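Local coordinates for protein arginine decarboxylase (Campylobacter jejuni subsp. jejuni, PDB 3NZP) that probably decarboxylates arginine to agmatine with the help of a pyridoxal phosphate cofactor, a step in the biosynthesis of polyamines such as spermidine, at residues B[332-337]-B[511-516]; B[438-443]-B[497-502]; B[462-467]-B[507-512]. All coordinates share one frame; numbering follows the deposited sequence.

Interaction 1: B[332-337]-B[511-516]; sequences LIAPVL and LGFFLV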
loop_
_atom_site.group_PDB
_atom_site.type_symbol
_atom_site.label_atom_id
_atom_site.label_comp_id
_atom_site.label_asym_id
_atom_site.label_seq_id
_atom_site.Cartn_x
_atom_site.Cartn_y
_atom_site.Cartn_z
ATOM N N LEU B 332 -7.358 -16.314 3.001
ATOM C CA LEU B 332 -7.091 -15.633 4.261
ATOM C C LEU B 332 -8.278 -15.827 5.193
ATOM O O LEU B 332 -9.325 -15.222 4.994
ATOM C CB LEU B 332 -6.864 -14.139 4.010
ATOM C CG LEU B 332 -6.284 -13.297 5.157
ATOM C CD1 LEU B 332 -7.356 -12.927 6.147
ATOM C CD2 LEU B 332 -5.167 -14.083 5.825
ATOM N N ILE B 333 -8.124 -16.687 6.193
ATOM C CA ILE B 333 -9.193 -16.948 7.156
ATOM C C ILE B 333 -9.002 -16.086 8.396
ATOM O O ILE B 333 -7.893 -15.999 8.936
ATOM C CB ILE B 333 -9.200 -18.419 7.619
ATOM C CG1 ILE B 333 -9.640 -19.329 6.479
ATOM C CG2 ILE B 333 -10.081 -18.581 8.841
ATOM C CD1 ILE B 333 -8.506 -19.741 5.581
ATOM N N ALA B 334 -10.079 -15.457 8.854
ATOM C CA ALA B 334 -10.022 -14.610 10.044
ATOM C C ALA B 334 -11.293 -14.766 10.867
ATOM O O ALA B 334 -12.394 -14.609 10.352
ATOM C CB ALA B 334 -9.840 -13.162 9.640
ATOM N N PRO B 335 -11.157 -15.094 12.162
ATOM C CA PRO B 335 -12.315 -15.270 13.045
ATOM C C PRO B 335 -12.992 -13.944 13.414
ATOM O O PRO B 335 -12.329 -12.917 13.556
ATOM C CB PRO B 335 -11.709 -15.977 14.258
ATOM C CG PRO B 335 -10.352 -15.394 14.335
ATOM C CD PRO B 335 -9.903 -15.387 12.884
ATOM N N VAL B 336 -14.313 -13.966 13.565
ATOM C CA VAL B 336 -15.030 -12.750 13.916
ATOM C C VAL B 336 -14.890 -12.496 15.407
ATOM O O VAL B 336 -15.398 -13.267 16.210
ATOM C CB VAL B 336 -16.530 -12.840 13.608
ATOM C CG1 VAL B 336 -17.164 -11.466 13.781
ATOM C CG2 VAL B 336 -16.753 -13.350 12.202
ATOM N N LEU B 337 -14.205 -11.414 15.773
ATOM C CA LEU B 337 -14.001 -11.065 17.175
ATOM C C LEU B 337 -15.258 -10.546 17.842
ATOM O O LEU B 337 -15.731 -11.143 18.801
ATOM C CB LEU B 337 -12.907 -10.027 17.302
ATOM C CG LEU B 337 -11.588 -10.466 16.671
ATOM C CD1 LEU B 337 -10.567 -9.329 16.680
ATOM C CD2 LEU B 337 -11.083 -11.666 17.436
ATOM N N LEU B 511 -14.428 -16.010 8.766
ATOM C CA LEU B 511 -14.669 -15.468 7.447
ATOM C C LEU B 511 -13.499 -15.834 6.544
ATOM O O LEU B 511 -12.368 -16.013 7.007
ATOM C CB LEU B 511 -14.836 -13.951 7.506
ATOM C CG LEU B 511 -16.151 -13.502 8.129
ATOM C CD1 LEU B 511 -16.284 -11.996 8.002
ATOM C CD2 LEU B 511 -17.313 -14.201 7.429
ATOM N N GLY B 512 -13.780 -15.957 5.254
ATOM C CA GLY B 512 -12.739 -16.303 4.315
ATOM C C GLY B 512 -12.617 -15.295 3.193
ATOM O O GLY B 512 -13.609 -14.888 2.585
ATOM N N PHE B 513 -11.391 -14.872 2.924
ATOM C CA PHE B 513 -11.145 -13.929 1.853
ATOM C C PHE B 513 -10.363 -14.699 0.808
ATOM O O PHE B 513 -9.229 -15.117 1.059
ATOM C CB PHE B 513 -10.350 -12.772 2.395
ATOM C CG PHE B 513 -11.019 -12.086 3.540
ATOM C CD1 PHE B 513 -11.874 -11.005 3.317
ATOM C CD2 PHE B 513 -10.812 -12.526 4.844
ATOM C CE1 PHE B 513 -12.505 -10.369 4.376
ATOM C CE2 PHE B 513 -11.438 -11.897 5.909
ATOM C CZ PHE B 513 -12.289 -10.814 5.674
ATOM N N PHE B 514 -10.975 -14.894 -0.359
ATOM C CA PHE B 514 -10.350 -15.670 -1.426
ATOM C C PHE B 514 -9.656 -14.902 -2.553
ATOM O O PHE B 514 -9.841 -13.701 -2.708
ATOM C CB PHE B 514 -11.386 -16.636 -2.019
ATOM C CG PHE B 514 -11.986 -17.581 -1.000
ATOM C CD1 PHE B 514 -12.840 -17.098 -0.006
ATOM C CD2 PHE B 514 -11.655 -18.947 -1.002
ATOM C CE1 PHE B 514 -13.351 -17.951 0.986
ATOM C CE2 PHE B 514 -12.159 -19.817 -0.011
ATOM C CZ PHE B 514 -13.012 -19.317 0.985
ATOM N N LEU B 515 -8.840 -15.620 -3.322
ATOM C CA LEU B 515 -8.137 -15.032 -4.452
ATOM C C LEU B 515 -7.178 -13.967 -3.993
ATOM O O LEU B 515 -6.835 -13.037 -4.726
ATOM C CB LEU B 515 -9.155 -14.426 -5.415
ATOM C CG LEU B 515 -9.847 -15.404 -6.367
ATOM C CD1 LEU B 515 -10.128 -16.743 -5.724
ATOM C CD2 LEU B 515 -11.128 -14.742 -6.831
ATOM N N VAL B 516 -6.717 -14.132 -2.770
ATOM C CA VAL B 516 -5.819 -13.172 -2.172
ATOM C C VAL B 516 -4.351 -13.598 -2.319
ATOM O O VAL B 516 -3.456 -13.017 -1.711
ATOM C CB VAL B 516 -6.222 -13.008 -0.707
ATOM C CG1 VAL B 516 -5.802 -14.232 0.089
ATOM C CG2 VAL B 516 -5.668 -11.736 -0.169
#

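Interaction 2: B[438-443]-B[497-502]; sequences ERYLVN and LFLHDV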
loop_
_atom_site.group_PDB
_atom_site.type_symbol
_atom_site.label_atom_id
_atom_site.label_comp_id
_atom_site.label_asym_id
_atom_site.label_seq_id
_atom_site.Cartn_x
_atom_site.Cartn_y
_atom_site.Cartn_z
ATOM N N GLU B 438 -25.495 -5.379 10.912
ATOM C CA GLU B 438 -24.406 -5.512 11.876
ATOM C C GLU B 438 -23.031 -5.361 11.231
ATOM O O GLU B 438 -22.848 -5.643 10.049
ATOM C CB GLU B 438 -24.483 -6.872 12.577
ATOM C CG GLU B 438 -25.765 -7.098 13.343
ATOM C CD GLU B 438 -25.777 -8.418 14.064
ATOM O OE1 GLU B 438 -25.545 -9.451 13.402
ATOM O OE2 GLU B 438 -26.023 -8.425 15.289
ATOM N N ARG B 439 -22.069 -4.916 12.034
ATOM C CA ARG B 439 -20.694 -4.723 11.590
ATOM C C ARG B 439 -19.852 -5.798 12.257
ATOM O O ARG B 439 -19.680 -5.772 13.474
ATOM C CB ARG B 439 -20.193 -3.348 12.012
ATOM C CG ARG B 439 -20.761 -2.214 11.188
ATOM C CD ARG B 439 -21.692 -1.297 11.961
ATOM N NE ARG B 439 -21.261 0.099 11.831
ATOM C CZ ARG B 439 -22.061 1.162 11.904
ATOM N NH1 ARG B 439 -23.366 1.009 12.106
ATOM N NH2 ARG B 439 -21.549 2.383 11.785
ATOM N N TYR B 440 -19.342 -6.743 11.462
ATOM C CA TYR B 440 -18.524 -7.839 11.986
ATOM C C TYR B 440 -17.053 -7.460 12.062
ATOM O O TYR B 440 -16.426 -7.160 11.052
ATOM C CB TYR B 440 -18.670 -9.092 11.124
ATOM C CG TYR B 440 -20.071 -9.663 11.064
ATOM C CD1 TYR B 440 -21.121 -8.937 10.496
ATOM C CD2 TYR B 440 -20.346 -10.939 11.561
ATOM C CE1 TYR B 440 -22.408 -9.465 10.423
ATOM C CE2 TYR B 440 -21.628 -11.479 11.493
ATOM C CZ TYR B 440 -22.651 -10.735 10.922
ATOM O OH TYR B 440 -23.919 -11.267 10.837
ATOM N N LEU B 441 -16.515 -7.488 13.276
ATOM C CA LEU B 441 -15.123 -7.160 13.527
ATOM C C LEU B 441 -14.284 -8.420 13.327
ATOM O O LEU B 441 -14.375 -9.358 14.120
ATOM C CB LEU B 441 -14.981 -6.656 14.956
ATOM C CG LEU B 441 -13.576 -6.241 15.380
ATOM C CD1 LEU B 441 -13.211 -4.948 14.677
ATOM C CD2 LEU B 441 -13.521 -6.071 16.890
ATOM N N VAL B 442 -13.473 -8.440 12.270
ATOM C CA VAL B 442 -12.637 -9.602 11.968
ATOM C C VAL B 442 -11.207 -9.412 12.429
ATOM O O VAL B 442 -10.604 -8.361 12.223
ATOM C CB VAL B 442 -12.591 -9.911 10.457
ATOM C CG1 VAL B 442 -12.455 -11.411 10.238
ATOM C CG2 VAL B 442 -13.827 -9.370 9.767
ATOM N N ASN B 443 -10.664 -10.460 13.030
ATOM C CA ASN B 443 -9.306 -10.439 13.547
ATOM C C ASN B 443 -8.259 -10.495 12.444
ATOM O O ASN B 443 -7.645 -11.537 12.213
ATOM C CB ASN B 443 -9.097 -11.626 14.493
ATOM C CG ASN B 443 -7.832 -11.501 15.319
ATOM O OD1 ASN B 443 -7.460 -12.433 16.034
ATOM N ND2 ASN B 443 -7.168 -10.345 15.231
ATOM N N LEU B 497 -23.646 -7.754 1.084
ATOM C CA LEU B 497 -23.090 -8.851 1.863
ATOM C C LEU B 497 -23.979 -9.217 3.039
ATOM O O LEU B 497 -24.380 -8.351 3.812
ATOM C CB LEU B 497 -21.701 -8.477 2.380
ATOM C CG LEU B 497 -20.916 -9.598 3.073
ATOM C CD1 LEU B 497 -20.526 -10.665 2.047
ATOM C CD2 LEU B 497 -19.670 -9.008 3.737
ATOM N N PHE B 498 -24.287 -10.505 3.162
ATOM C CA PHE B 498 -25.119 -11.005 4.259
ATOM C C PHE B 498 -24.440 -12.136 5.014
ATOM O O PHE B 498 -24.027 -13.128 4.405
ATOM C CB PHE B 498 -26.476 -11.502 3.742
ATOM C CG PHE B 498 -27.369 -10.404 3.264
ATOM C CD1 PHE B 498 -27.276 -9.936 1.961
ATOM C CD2 PHE B 498 -28.247 -9.778 4.144
ATOM C CE1 PHE B 498 -28.040 -8.854 1.536
ATOM C CE2 PHE B 498 -29.017 -8.695 3.732
ATOM C CZ PHE B 498 -28.912 -8.228 2.424
ATOM N N LEU B 499 -24.328 -11.976 6.333
ATOM C CA LEU B 499 -23.707 -12.980 7.202
ATOM C C LEU B 499 -24.698 -13.487 8.232
ATOM O O LEU B 499 -25.639 -12.783 8.594
ATOM C CB LEU B 499 -22.506 -12.388 7.934
ATOM C CG LEU B 499 -21.373 -11.972 7.009
ATOM C CD1 LEU B 499 -20.359 -11.175 7.788
ATOM C CD2 LEU B 499 -20.753 -13.219 6.387
ATOM N N HIS B 500 -24.477 -14.702 8.717
ATOM C CA HIS B 500 -25.376 -15.284 9.702
ATOM C C HIS B 500 -25.273 -14.587 11.055
ATOM O O HIS B 500 -24.199 -14.156 11.468
ATOM C CB HIS B 500 -25.090 -16.782 9.853
ATOM C CG HIS B 500 -24.990 -17.509 8.547
ATOM N ND1 HIS B 500 -23.879 -17.426 7.735
ATOM C CD2 HIS B 500 -25.872 -18.304 7.896
ATOM C CE1 HIS B 500 -24.080 -18.139 6.642
ATOM N NE2 HIS B 500 -25.283 -18.682 6.715
ATOM N N ASP B 501 -26.407 -14.462 11.733
ATOM C CA ASP B 501 -26.441 -13.826 13.041
ATOM C C ASP B 501 -25.931 -14.837 14.054
ATOM O O ASP B 501 -26.678 -15.696 14.507
ATOM C CB ASP B 501 -27.872 -13.422 13.399
ATOM C CG ASP B 501 -27.947 -12.663 14.704
ATOM O OD1 ASP B 501 -29.061 -12.275 15.103
ATOM O OD2 ASP B 501 -26.885 -12.455 15.330
ATOM N N VAL B 502 -24.660 -14.738 14.407
ATOM C CA VAL B 502 -24.086 -15.682 15.349
ATOM C C VAL B 502 -23.703 -15.024 16.667
ATOM O O VAL B 502 -23.669 -13.801 16.771
ATOM C CB VAL B 502 -22.839 -16.348 14.744
ATOM C CG1 VAL B 502 -23.228 -17.162 13.513
ATOM C CG2 VAL B 502 -21.825 -15.280 14.374
#

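Interaction 3: B[462-467]-B[507-512]; sequences IMPLDR and ENYFLG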
loop_
_atom_site.group_PDB
_atom_site.type_symbol
_atom_site.label_atom_id
_atom_site.label_comp_id
_atom_site.label_asym_id
_atom_site.label_seq_id
_atom_site.Cartn_x
_atom_site.Cartn_y
_atom_site.Cartn_z
ATOM N N ILE B 462 -15.780 -12.744 -0.376
ATOM C CA ILE B 462 -15.846 -12.989 1.066
ATOM C C ILE B 462 -17.036 -13.869 1.434
ATOM O O ILE B 462 -18.163 -13.550 1.079
ATOM C CB ILE B 462 -15.966 -11.652 1.804
ATOM C CG1 ILE B 462 -14.732 -10.806 1.514
ATOM C CG2 ILE B 462 -16.147 -11.893 3.280
ATOM C CD1 ILE B 462 -14.828 -9.386 2.003
HETATM N N MSE B 463 -16.786 -14.970 2.136
HETATM C CA MSE B 463 -17.867 -15.866 2.548
HETATM C C MSE B 463 -17.482 -16.644 3.802
HETATM O O MSE B 463 -16.309 -16.974 3.994
HETATM C CB MSE B 463 -18.198 -16.870 1.450
HETATM C CG MSE B 463 -17.141 -17.936 1.287
HETATM SE SE MSE B 463 -17.635 -19.249 -0.025
HETATM C CE MSE B 463 -19.036 -20.142 0.960
ATOM N N PRO B 464 -18.458 -16.951 4.670
ATOM C CA PRO B 464 -18.188 -17.692 5.901
ATOM C C PRO B 464 -17.658 -19.077 5.581
ATOM O O PRO B 464 -17.928 -19.611 4.509
ATOM C CB PRO B 464 -19.549 -17.758 6.566
ATOM C CG PRO B 464 -20.224 -16.526 6.062
ATOM C CD PRO B 464 -19.864 -16.535 4.617
ATOM N N LEU B 465 -16.920 -19.667 6.511
ATOM C CA LEU B 465 -16.369 -20.990 6.272
ATOM C C LEU B 465 -17.352 -22.127 6.486
ATOM O O LEU B 465 -17.149 -23.236 5.986
ATOM C CB LEU B 465 -15.142 -21.218 7.144
ATOM C CG LEU B 465 -13.821 -20.789 6.500
ATOM C CD1 LEU B 465 -13.865 -19.306 6.178
ATOM C CD2 LEU B 465 -12.673 -21.114 7.450
ATOM N N ASP B 466 -18.414 -21.850 7.228
ATOM C CA ASP B 466 -19.416 -22.858 7.525
ATOM C C ASP B 466 -20.763 -22.187 7.737
ATOM O O ASP B 466 -20.908 -20.975 7.545
ATOM C CB ASP B 466 -19.020 -23.625 8.788
ATOM C CG ASP B 466 -19.116 -22.772 10.045
ATOM O OD1 ASP B 466 -18.800 -23.282 11.146
ATOM O OD2 ASP B 466 -19.510 -21.584 9.943
ATOM N N ARG B 467 -21.741 -22.986 8.150
ATOM C CA ARG B 467 -23.091 -22.503 8.400
ATOM C C ARG B 467 -23.727 -22.039 7.084
ATOM O O ARG B 467 -24.605 -21.177 7.070
ATOM C CB ARG B 467 -23.045 -21.355 9.406
ATOM C CG ARG B 467 -24.197 -21.352 10.385
ATOM C CD ARG B 467 -24.099 -20.159 11.309
ATOM N NE ARG B 467 -22.859 -20.196 12.080
ATOM C CZ ARG B 467 -22.756 -20.664 13.319
ATOM N NH1 ARG B 467 -21.573 -20.658 13.928
ATOM N NH2 ARG B 467 -23.841 -21.115 13.948
ATOM N N GLU B 507 -20.296 -19.361 20.041
ATOM C CA GLU B 507 -19.702 -20.210 19.010
ATOM C C GLU B 507 -18.631 -19.458 18.217
ATOM O O GLU B 507 -18.382 -18.270 18.452
ATOM C CB GLU B 507 -20.802 -20.740 18.078
ATOM C CG GLU B 507 -21.593 -19.664 17.341
ATOM C CD GLU B 507 -23.096 -19.918 17.352
ATOM O OE1 GLU B 507 -23.524 -21.050 17.028
ATOM O OE2 GLU B 507 -23.851 -18.977 17.684
ATOM N N ASN B 508 -17.986 -20.162 17.290
ATOM C CA ASN B 508 -16.941 -19.568 16.464
ATOM C C ASN B 508 -17.444 -19.290 15.065
ATOM O O ASN B 508 -18.148 -20.108 14.474
ATOM C CB ASN B 508 -15.720 -20.488 16.426
ATOM C CG ASN B 508 -14.750 -20.198 17.557
ATOM O OD1 ASN B 508 -13.905 -21.033 17.908
ATOM N ND2 ASN B 508 -14.857 -18.996 18.128
ATOM N N TYR B 509 -17.090 -18.122 14.541
ATOM C CA TYR B 509 -17.524 -17.731 13.204
ATOM C C TYR B 509 -16.340 -17.187 12.427
ATOM O O TYR B 509 -15.849 -16.098 12.723
ATOM C CB TYR B 509 -18.613 -16.667 13.309
ATOM C CG TYR B 509 -19.413 -16.479 12.044
ATOM C CD1 TYR B 509 -19.963 -17.574 11.379
ATOM C CD2 TYR B 509 -19.655 -15.204 11.530
ATOM C CE1 TYR B 509 -20.736 -17.410 10.232
ATOM C CE2 TYR B 509 -20.431 -15.029 10.380
ATOM C CZ TYR B 509 -20.967 -16.143 9.741
ATOM O OH TYR B 509 -21.739 -15.993 8.614
ATOM N N PHE B 510 -15.888 -17.947 11.433
ATOM C CA PHE B 510 -14.747 -17.540 10.618
ATOM C C PHE B 510 -15.135 -17.032 9.226
ATOM O O PHE B 510 -16.047 -17.553 8.581
ATOM C CB PHE B 510 -13.767 -18.706 10.439
ATOM C CG PHE B 510 -13.231 -19.258 11.722
ATOM C CD1 PHE B 510 -13.909 -20.255 12.399
ATOM C CD2 PHE B 510 -12.033 -18.788 12.248
ATOM C CE1 PHE B 510 -13.399 -20.786 13.589
ATOM C CE2 PHE B 510 -11.516 -19.311 13.437
ATOM C CZ PHE B 510 -12.199 -20.312 14.108
ATOM N N LEU B 511 -14.428 -16.010 8.766
ATOM C CA LEU B 511 -14.669 -15.468 7.447
ATOM C C LEU B 511 -13.499 -15.834 6.544
ATOM O O LEU B 511 -12.368 -16.013 7.007
ATOM C CB LEU B 511 -14.836 -13.951 7.506
ATOM C CG LEU B 511 -16.151 -13.502 8.129
ATOM C CD1 LEU B 511 -16.284 -11.996 8.002
ATOM C CD2 LEU B 511 -17.313 -14.201 7.429
ATOM N N GLY B 512 -13.780 -15.957 5.254
ATOM C CA GLY B 512 -12.739 -16.303 4.315
ATOM C C GLY B 512 -12.617 -15.295 3.193
ATOM O O GLY B 512 -13.609 -14.888 2.585
#

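Interaction 1: B[332-337]-B[511-516]
Leu332 and Phe513 face each other in an antiparallel hydrogen-bonded pair. Leu332 N gives a nearly straight bond (178°) to Phe513 O at 3.0 Å. Phe513 N returns one to Leu332 O at 2.9 Å. Ala334 and Leu511 form the next hydrogen-bonded pair in the same way. Between the two lies the non-hydrogen-bonded pair of Ile333 and Gly512.

The Phe513 side chain lies alongside that of Leu332, and both point to the same face of the sheet. Phe513 CB is 4.1 Å from Leu332 CB. Its CG is anti to the carbonyl carbon (chi1 -57°), which turns one ring edge toward strand 332-337. Phe513 CD2 packs on Leu332 CD1 at 3.7 Å, and Leu332 O lies at this edge in the ring plane. Farther out, Phe513 CE2 reaches Ala334 CB at 4.3 Å. The ring also stacks on Phe444.

At the ends of the ladder, Val516 CG1 covers Leu332 CB, and Val336 CG2 meets Leu511 CG. All the touching residues are buried. The side chain of Val516 is about 8 Å from that of Tyr519, which binds pyridoxal phosphate. The ladder belongs to the beta-sheet domain that accompanies the barrel in fold-type III decarboxylases.

Interaction 2: B[438-443]-B[497-502]
Tyr440 reaches from strand 438-442, part of the beta-sheet domain, across to Leu499 and His500. These two residues lie in a loop without regular structure that leads toward strand 510-513. Side chains carry the strand's part of the contact, because the nearest CA atoms across it are more than 8 Å apart.

The apolar part centres on one face of the Tyr440 ring. Leu499 CD1 sits over the middle of this face in a CH-pi contact. It is 3.5 Å from the ring centroid and only 8° off the normal. Leu499 CB lies near the phenol end of the same ring, 3.4 Å from Tyr440 CZ. The two side chains run alongside each other in opposite senses. In Tyr440, CG is anti to the carbonyl carbon (chi1 -62°), which places the ring between its own strand and residues 499-500.

The polar part is a single hydrogen bond. Tyr440 OH donates to His500 O at 3.0 Å. The hydroxyl meets this oxygen from well above the carbonyl plane, while the oxygen itself lies at the edge of the tyrosine ring. The His500 imidazole is held by two other residues: ND1 bonds to Tyr509 OH and NE2 to Glu470 O, so both ring nitrogens have partners.

The charged part lies at the more exposed end. Glu438 and Asp501 bring two carboxylates together with their planes nearly perpendicular. Their mutual repulsion is probably eased by Arg474, which makes a salt bridge with Asp501 OD1 and a long, weak ion pair with Glu438 OE1. Across the contact, Asp501 OD2 lies 3.8 Å from Glu438 OE1.

Interaction 3: B[462-467]-B[507-512]
A short antiparallel ladder of the beta-sheet domain pairs Met463, modelled as selenomethionine, with Gly512. Met463 N donates to Gly512 O at 3.2 Å. Gly512 N returns a more bent bond (138°) to Met463 O. Pro464 and Leu511 follow as a non-hydrogen-bonded pair. Beyond them, Leu465 N donates to Phe510 O at 3.1 Å.

Side chains extend the contact. Leu465 CD1 lies over the peptide between Leu511 and Gly512, 3.5 Å from Gly512 N. Leu465 CD2 packs on Phe510 CB. The Pro464 ring lies beside Tyr509, with Pro464 CG 3.8 Å from Tyr509 CZ, and also touches Leu511 CD2. Tyr509 CG is anti to its own backbone N (chi1 -163°), which lays the ring beside the proline.

Arg467 bends at chi3 and makes a salt bridge through NH2 to Glu507 OE1, with Arg467 NH2 and Glu507 OE1 3.1 Å apart. The guanidinium and carboxylate planes are nearly perpendicular (87°), and NH2 comes from above the carboxylate. Glu507 is poorly ordered, so the position of its carboxylate is less certain.

Strand 330-341 pairs with the other side of strand 510-513. Helix 31-40 packs on Leu465 and Phe510, while Tyr440 and Val442 of strand 438-442 touch Tyr509 and Leu511.

Overall arrangement
All three contacts belong to one beta-sheet domain. Interactions 1 and 3 share Leu511 and Gly512. They use the two edges of strand 510-513, which bonds to 330-341 on one side and to 462-464 on the other. Interaction 1 is wholly buried and apolar apart from its backbone bonds. Interaction 3 passes from such a ladder to a salt bridge at its more exposed end. Interaction 2 uses strand 438-442, a neighbour of 330-341, but joins it to a loop through side chains. It is mostly buried but ends in two neighbouring carboxylates, with Asp501 exposed. Leu337 N and Leu441 O tie interaction 1 to interaction 2. His500 and Tyr509 tie interaction 2 to interaction 3.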